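PDB 5JHH: Rho guanine nucleotide exchange factor 11 from Homo sapiens, which probably activates RhoA-type small GTPases by promoting exchange of GDP for GTP through its tandem DH and PH domains. Local coordinates for residues S353-N356 and T357-L361; R140-L143 and F144-A148; K86-E89 and E90-I94. One frame throughout, in Å; residues are numbered along the deposited sequence.

Contact 1: S353-N356 and T357-L361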
loop_
_atom_site.group_PDB
_atom_site.type_symbol
_atom_site.label_atom_id
_atom_site.label_comp_id
_atom_site.label_asym_id
_atom_site.label_seq_id
_atom_site.Cartn_x
_atom_site.Cartn_y
_atom_site.Cartn_z
ATOM N N SER A 353 -8.689 -2.201 17.524
ATOM C CA SER A 353 -7.474 -2.156 16.665
ATOM C C SER A 353 -6.859 -0.776 16.638
ATOM O O SER A 353 -5.661 -0.612 16.843
ATOM C CB SER A 353 -7.760 -2.586 15.220
ATOM O OG SER A 353 -6.638 -2.334 14.380
ATOM N N ASP A 354 -7.709 0.213 16.434
ATOM C CA ASP A 354 -7.267 1.568 16.418
ATOM C C ASP A 354 -6.636 1.994 17.711
ATOM O O ASP A 354 -5.712 2.825 17.738
ATOM C CB ASP A 354 -8.419 2.481 16.132
ATOM C CG ASP A 354 -8.122 3.392 14.977
ATOM O OD1 ASP A 354 -7.998 2.869 13.797
ATOM O OD2 ASP A 354 -7.931 4.602 15.293
ATOM N N LYS A 355 -7.227 1.503 18.791
ATOM C CA LYS A 355 -6.737 1.798 20.101
ATOM C C LYS A 355 -5.369 1.143 20.295
ATOM O O LYS A 355 -4.451 1.806 20.777
ATOM C CB LYS A 355 -7.744 1.371 21.145
ATOM C CG LYS A 355 -7.327 1.666 22.582
ATOM C CD LYS A 355 -6.939 0.372 23.256
ATOM C CE LYS A 355 -5.796 0.587 24.218
ATOM N NZ LYS A 355 -5.322 -0.751 24.675
ATOM N N ASN A 356 -5.217 -0.125 19.892
ATOM C CA ASN A 356 -3.896 -0.708 19.849
ATOM C C ASN A 356 -2.892 0.145 19.061
ATOM O O ASN A 356 -1.786 0.362 19.515
ATOM C CB ASN A 356 -3.917 -2.126 19.282
ATOM C CG ASN A 356 -4.815 -3.071 20.071
ATOM O OD1 ASN A 356 -5.222 -4.112 19.552
ATOM N ND2 ASN A 356 -5.122 -2.730 21.318
ATOM N N THR A 357 -3.267 0.614 17.886
ATOM C CA THR A 357 -2.350 1.421 17.090
ATOM C C THR A 357 -1.983 2.704 17.804
ATOM O O THR A 357 -0.831 3.045 17.938
ATOM C CB THR A 357 -2.979 1.794 15.739
ATOM O OG1 THR A 357 -3.200 0.586 15.014
ATOM C CG2 THR A 357 -2.063 2.702 14.952
ATOM N N TRP A 358 -2.990 3.459 18.184
ATOM C CA TRP A 358 -2.779 4.680 18.922
ATOM C C TRP A 358 -1.869 4.503 20.172
ATOM O O TRP A 358 -0.995 5.337 20.434
ATOM C CB TRP A 358 -4.119 5.222 19.348
ATOM C CG TRP A 358 -4.707 6.179 18.405
ATOM C CD1 TRP A 358 -5.786 5.981 17.606
ATOM C CD2 TRP A 358 -4.288 7.518 18.196
ATOM N NE1 TRP A 358 -6.063 7.132 16.896
ATOM C CE2 TRP A 358 -5.138 8.077 17.222
ATOM C CE3 TRP A 358 -3.259 8.298 18.725
ATOM C CZ2 TRP A 358 -5.006 9.368 16.785
ATOM C CZ3 TRP A 358 -3.122 9.571 18.290
ATOM C CH2 TRP A 358 -3.979 10.104 17.317
ATOM N N MET A 359 -2.065 3.418 20.925
ATOM C CA MET A 359 -1.256 3.167 22.096
ATOM C C MET A 359 0.177 2.777 21.763
ATOM O O MET A 359 1.119 3.247 22.399
ATOM C CB MET A 359 -1.876 2.092 22.955
ATOM C CG MET A 359 -2.775 2.669 24.031
ATOM S SD MET A 359 -2.470 2.014 25.688
ATOM C CE MET A 359 -2.159 0.284 25.382
ATOM N N GLU A 360 0.342 1.887 20.796
ATOM C CA GLU A 360 1.664 1.463 20.402
ATOM C C GLU A 360 2.451 2.712 20.027
ATOM O O GLU A 360 3.561 2.905 20.485
ATOM C CB GLU A 360 1.557 0.521 19.223
ATOM C CG GLU A 360 2.771 -0.337 18.953
ATOM C CD GLU A 360 2.501 -1.349 17.832
ATOM O OE1 GLU A 360 2.562 -2.569 18.108
ATOM O OE2 GLU A 360 2.187 -0.934 16.682
ATOM N N LEU A 361 1.840 3.608 19.261
ATOM C CA LEU A 361 2.580 4.730 18.774
ATOM C C LEU A 361 2.786 5.754 19.863
ATOM O O LEU A 361 3.836 6.362 19.938
ATOM C CB LEU A 361 1.921 5.339 17.544
ATOM C CG LEU A 361 1.872 4.415 16.313
ATOM C CD1 LEU A 361 0.822 4.926 15.344
ATOM C CD2 LEU A 361 3.241 4.344 15.641
HETATM O O HOH W 1 -5.592 -0.016 13.705
HETATM O O HOH W 2 -3.820 -2.380 15.731
#
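K355 and M359, one helical turn apart, lie alongside each other, with M359 CE 3.4 Å from K355 NZ and M359 CG 3.7 Å from K355 CE. The lysine reaches this place with CG anti to its backbone N (chi1 -179°) and then bends, and its ammonium group is hydrogen-bonded to S323. The same spacing pairs D354 with W358: D354 OD2 lies 3.4 Å from CD1 of the indole and the carboxylate plane is turned 57° from the ring. D354 O sits at the edge of that ring and accepts the N-H of W358 (W358 N to D354 O 2.8 Å). Two waters tie S353 to T357: one donates to S353 OG and T357 OG1, the other donates to S353 O and accepts from T357 OG1. S353 OG also bonds the backbone of the partner protein chain. An alanine in place of M359 removes the thioether and would probably leave a gap beside K355 CE, F331 and I321, the lysine still held by S323. The segment belongs to the C-terminal helix 352-368 of the PH domain, whose W358 meets H256 edge-to-face and packs on L260 and V274, while K355 and M359 rest on F331 of strand 330-335.

Contact 2: R140-L143 and F144-A148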
loop_
_atom_site.group_PDB
_atom_site.type_symbol
_atom_site.label_atom_id
_atom_site.label_comp_id
_atom_site.label_asym_id
_atom_site.label_seq_id
_atom_site.Cartn_x
_atom_site.Cartn_y
_atom_site.Cartn_z
ATOM N N ARG A 140 -9.660 22.180 -22.040
ATOM C CA ARG A 140 -8.580 21.718 -22.926
ATOM C C ARG A 140 -7.786 20.554 -22.267
ATOM O O ARG A 140 -7.273 19.678 -22.939
ATOM C CB ARG A 140 -7.615 22.833 -23.290
ATOM C CG ARG A 140 -6.385 22.357 -24.030
ATOM C CD ARG A 140 -5.441 23.531 -24.271
ATOM N NE ARG A 140 -4.363 23.176 -25.206
ATOM C CZ ARG A 140 -3.051 23.285 -24.969
ATOM N NH1 ARG A 140 -2.578 23.765 -23.821
ATOM N NH2 ARG A 140 -2.195 22.907 -25.908
ATOM N N PHE A 141 -7.669 20.577 -20.955
ATOM C CA PHE A 141 -6.850 19.627 -20.304
ATOM C C PHE A 141 -7.600 18.294 -20.238
ATOM O O PHE A 141 -7.031 17.220 -20.508
ATOM C CB PHE A 141 -6.484 20.099 -18.915
ATOM C CG PHE A 141 -5.463 19.240 -18.290
ATOM C CD1 PHE A 141 -4.196 19.200 -18.829
ATOM C CD2 PHE A 141 -5.783 18.374 -17.259
ATOM C CE1 PHE A 141 -3.241 18.351 -18.314
ATOM C CE2 PHE A 141 -4.833 17.519 -16.748
ATOM C CZ PHE A 141 -3.553 17.518 -17.263
ATOM N N GLN A 142 -8.891 18.373 -19.935
ATOM C CA GLN A 142 -9.736 17.163 -19.874
ATOM C C GLN A 142 -9.778 16.447 -21.201
ATOM O O GLN A 142 -9.643 15.231 -21.268
ATOM C CB GLN A 142 -11.138 17.531 -19.451
ATOM C CG GLN A 142 -12.157 16.408 -19.574
ATOM C CD GLN A 142 -13.560 16.960 -19.617
ATOM O OE1 GLN A 142 -14.221 16.890 -20.649
ATOM N NE2 GLN A 142 -14.000 17.578 -18.517
ATOM N N LEU A 143 -9.900 17.222 -22.262
ATOM C CA LEU A 143 -9.793 16.722 -23.632
ATOM C C LEU A 143 -8.474 16.049 -23.953
ATOM O O LEU A 143 -8.427 15.002 -24.588
ATOM C CB LEU A 143 -9.986 17.872 -24.635
ATOM C CG LEU A 143 -11.227 17.738 -25.505
ATOM C CD1 LEU A 143 -11.740 19.117 -25.937
ATOM C CD2 LEU A 143 -10.893 16.843 -26.703
ATOM N N PHE A 144 -7.375 16.695 -23.593
ATOM C CA PHE A 144 -6.093 16.125 -23.888
ATOM C C PHE A 144 -5.939 14.775 -23.156
ATOM O O PHE A 144 -5.412 13.797 -23.704
ATOM C CB PHE A 144 -5.004 17.093 -23.457
ATOM C CG PHE A 144 -3.664 16.475 -23.434
ATOM C CD1 PHE A 144 -3.258 15.744 -22.350
ATOM C CD2 PHE A 144 -2.833 16.572 -24.514
ATOM C CE1 PHE A 144 -2.031 15.140 -22.331
ATOM C CE2 PHE A 144 -1.593 15.974 -24.491
ATOM C CZ PHE A 144 -1.206 15.236 -23.408
ATOM N N MET A 145 -6.385 14.734 -21.917
ATOM C CA MET A 145 -6.233 13.527 -21.122
ATOM C C MET A 145 -7.081 12.395 -21.726
ATOM O O MET A 145 -6.629 11.246 -21.771
ATOM C CB MET A 145 -6.573 13.770 -19.643
ATOM C CG MET A 145 -5.519 14.607 -18.931
ATOM S SD MET A 145 -3.914 13.767 -18.723
ATOM C CE MET A 145 -4.406 12.482 -17.597
ATOM N N GLN A 146 -8.251 12.718 -22.274
ATOM C CA GLN A 146 -9.063 11.662 -22.878
ATOM C C GLN A 146 -8.377 11.115 -24.099
ATOM O O GLN A 146 -8.355 9.924 -24.315
ATOM C CB GLN A 146 -10.425 12.159 -23.317
ATOM C CG GLN A 146 -11.378 12.440 -22.194
ATOM C CD GLN A 146 -12.617 13.174 -22.690
ATOM O OE1 GLN A 146 -12.895 13.207 -23.900
ATOM N NE2 GLN A 146 -13.365 13.769 -21.762
ATOM N N GLU A 147 -7.852 12.009 -24.923
ATOM C CA GLU A 147 -7.180 11.606 -26.152
ATOM C C GLU A 147 -5.964 10.745 -25.835
ATOM O O GLU A 147 -5.732 9.718 -26.443
ATOM C CB GLU A 147 -6.740 12.857 -26.931
ATOM C CG GLU A 147 -7.241 12.949 -28.376
ATOM C CD GLU A 147 -7.739 14.362 -28.765
ATOM O OE1 GLU A 147 -6.939 15.147 -29.340
ATOM O OE2 GLU A 147 -8.934 14.698 -28.508
ATOM N N ALA A 148 -5.170 11.177 -24.872
ATOM C CA ALA A 148 -3.932 10.455 -24.529
ATOM C C ALA A 148 -4.268 9.057 -24.026
ATOM O O ALA A 148 -3.661 8.068 -24.441
ATOM C CB ALA A 148 -3.152 11.221 -23.460
#
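The F141 ring receives M145 over one face: CG of the methionine stands 3.7 Å above the ring plane, displaced toward the rim, and its CH-pi contact with the centroid measures 4.1 Å. Farther along the same side chain, M145 SD lies obliquely to the ring, 4.7 Å from its centroid and 39° off the normal, which makes this a Met-aromatic contact between residues four apart. F141 is swung out with its ring anti to the main-chain nitrogen (chi1 -171°), whereas M145 turns CG away from its own carbonyl carbon, which brings that atom over the ring, and the bend at chi2 keeps SD close to F141 CZ. The second aromatic, F144, behaves differently: F141 O lies near the plane of its ring, at the edge, and the ring itself is directed away from 140-143.

On the more exposed side two further pairs follow the same four-residue spacing. The amides of Q142 and Q146 are nearly parallel, 16° apart, with Q142 OE1 3.4 Å from Q146 NE2; Q142 NE2 makes a weak hydrogen bond to Q135 O. L143 CD2 comes within 3.4 Å of E147 OE2, an apolar methyl beside a carboxylate oxygen. Beneath all of these run regular helical bonds, from F144 N to R140 O through E147 N to L143 O. R140 points its guanidinium outside this stretch, to the carbonyl oxygens of E55 and N56.

Helix 139-150 is thus largely amphipathic. F141 meets I131 and K134 of helix 124-137, F144 and M145 meet M52 of helix 18-54, and Q146 and E147 lie on the outer side, joined there by the apolar L143, a division characteristic of a helix packed on the surface of the all-helical DH domain.

Contact 3: K86-E89 and E90-I94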
loop_
_atom_site.group_PDB
_atom_site.type_symbol
_atom_site.label_atom_id
_atom_site.label_comp_id
_atom_site.label_asym_id
_atom_site.label_seq_id
_atom_site.Cartn_x
_atom_site.Cartn_y
_atom_site.Cartn_z
ATOM N N LYS A 86 22.749 -8.610 -22.249
ATOM C CA LYS A 86 24.130 -9.082 -22.322
ATOM C C LYS A 86 24.269 -10.501 -21.751
ATOM O O LYS A 86 24.829 -11.380 -22.378
ATOM C CB LYS A 86 25.057 -8.125 -21.559
ATOM C CG LYS A 86 26.051 -7.368 -22.430
ATOM C CD LYS A 86 27.495 -7.733 -22.104
ATOM C CE LYS A 86 28.160 -6.680 -21.219
ATOM N NZ LYS A 86 29.332 -7.234 -20.476
ATOM N N LEU A 87 23.728 -10.711 -20.561
ATOM C CA LEU A 87 23.855 -11.980 -19.853
ATOM C C LEU A 87 23.056 -13.125 -20.504
ATOM O O LEU A 87 23.472 -14.279 -20.470
ATOM C CB LEU A 87 23.402 -11.783 -18.416
ATOM C CG LEU A 87 23.534 -12.961 -17.497
ATOM C CD1 LEU A 87 24.987 -13.137 -17.093
ATOM C CD2 LEU A 87 22.685 -12.690 -16.274
ATOM N N ARG A 88 21.914 -12.800 -21.084
ATOM C CA ARG A 88 21.108 -13.771 -21.774
ATOM C C ARG A 88 21.906 -14.186 -23.028
ATOM O O ARG A 88 21.818 -15.318 -23.489
ATOM C CB ARG A 88 19.708 -13.163 -22.039
ATOM C CG ARG A 88 18.677 -13.940 -22.863
ATOM C CD ARG A 88 18.679 -15.463 -22.698
ATOM N NE ARG A 88 19.556 -16.149 -23.666
ATOM C CZ ARG A 88 19.179 -16.724 -24.814
ATOM N NH1 ARG A 88 20.105 -17.307 -25.576
ATOM N NH2 ARG A 88 17.904 -16.746 -25.206
ATOM N N GLU A 89 22.772 -13.316 -23.526
ATOM C CA GLU A 89 23.553 -13.665 -24.721
ATOM C C GLU A 89 24.394 -14.941 -24.583
ATOM O O GLU A 89 24.473 -15.711 -25.515
ATOM C CB GLU A 89 24.394 -12.477 -25.220
ATOM C CG GLU A 89 23.563 -11.549 -26.104
ATOM C CD GLU A 89 24.160 -10.169 -26.295
ATOM O OE1 GLU A 89 25.368 -9.957 -25.998
ATOM O OE2 GLU A 89 23.388 -9.295 -26.748
ATOM N N GLU A 90 24.954 -15.208 -23.418
ATOM C CA GLU A 90 25.729 -16.431 -23.239
ATOM C C GLU A 90 24.865 -17.664 -22.928
ATOM O O GLU A 90 25.250 -18.500 -22.114
ATOM C CB GLU A 90 26.767 -16.229 -22.142
ATOM C CG GLU A 90 27.613 -14.977 -22.318
ATOM C CD GLU A 90 27.728 -14.210 -21.023
ATOM O OE1 GLU A 90 27.720 -14.867 -19.961
ATOM O OE2 GLU A 90 27.786 -12.963 -21.060
ATOM N N GLY A 91 23.712 -17.784 -23.582
ATOM C CA GLY A 91 22.952 -19.024 -23.567
ATOM C C GLY A 91 21.724 -18.906 -22.702
ATOM O O GLY A 91 21.728 -18.143 -21.732
ATOM N N PRO A 92 20.680 -19.688 -23.026
ATOM C CA PRO A 92 19.345 -19.541 -22.442
ATOM C C PRO A 92 19.224 -20.032 -21.012
ATOM O O PRO A 92 18.184 -19.818 -20.358
ATOM C CB PRO A 92 18.462 -20.397 -23.362
ATOM C CG PRO A 92 19.385 -21.393 -23.962
ATOM C CD PRO A 92 20.705 -20.700 -24.097
ATOM N N ILE A 93 20.248 -20.724 -20.539
ATOM C CA ILE A 93 20.271 -21.131 -19.162
ATOM C C ILE A 93 21.123 -20.132 -18.431
ATOM O O ILE A 93 22.343 -20.090 -18.598
ATOM C CB ILE A 93 20.898 -22.501 -18.980
ATOM C CG1 ILE A 93 20.178 -23.521 -19.849
ATOM C CG2 ILE A 93 20.851 -22.902 -17.504
ATOM C CD1 ILE A 93 20.769 -24.917 -19.725
ATOM N N ILE A 94 20.491 -19.313 -17.611
ATOM C CA ILE A 94 21.237 -18.243 -16.989
ATOM C C ILE A 94 21.974 -18.847 -15.796
ATOM O O ILE A 94 21.411 -19.637 -15.038
ATOM C CB ILE A 94 20.316 -17.042 -16.628
ATOM C CG1 ILE A 94 19.857 -16.295 -17.904
ATOM C CG2 ILE A 94 21.049 -16.076 -15.719
ATOM C CD1 ILE A 94 18.489 -16.690 -18.412
HETATM O O HOH W 3 23.540 -16.623 -19.618
#
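Apolar contact comes first: L87 and I94 meet by their methyl branches, CD2 against CG2 at 3.8 Å, the two side chains crossing at a slant. L87, its CG turned opposite the main-chain nitrogen, presents CD2 to the isoleucine. Around them, L87 also touches I97 and I94 touches F31 of helix 18-54, so the loop is fastened back toward the helical bundle.

A second kind of contact joins a charged flat group to the chain. The guanidinium of R88 lies across P92, whose CA stands 3.6 Å above its plane, displaced toward the rim, with P92 N over the same group 3.5 Å from R88 NH1. The arginine gets there by bending at chi2 and chi3, and V8 packs against it as well.

The backbone-to-backbone hydrogen bonds between the helix end and the loop are all weak. E90 N reaches L87 O at 3.4 Å, while G91 N is shared between R88 O and E89 O, with angles of 131° and 127° at the hydrogen. A water donates to L87 O and to G91 O. Side chains also grip the loop, R23 and Q24 at I94 O and W4 at P92 O. G91 has a positive phi of 107°, and a side chain at that position would be jammed against the carbonyl oxygen of E90.

Oppositely charged K86 and E90 remain 6.0 Å apart from NZ to OE2, too far for a salt bridge. The chemistry is consistent with a turn set by the glycine backbone and by packing of L87 and R88, with charge pairing contributing little.

How the contacts relate
All three contacts are local, joining residues a few positions apart, and they come along the chain in the order contact 3, contact 2, contact 1. Contacts 3 and 2 both fall in the RhoGEF (DH) range, at the end of helix 70-89 and on helix 139-150, with centres 43 Å apart; each has neighbours on the long helix 18-54. Contact 1 belongs to the PH range, on helix 352-368 against the sheet, and its centre lies 44 Å from contact 2 and 51 Å from contact 3, on the opposite side of the chain's centre. None touches another: contacts 2 and 3 are separate fastenings within the helical DH domain, and contact 1 packs the C-terminal helix on the PH sheet.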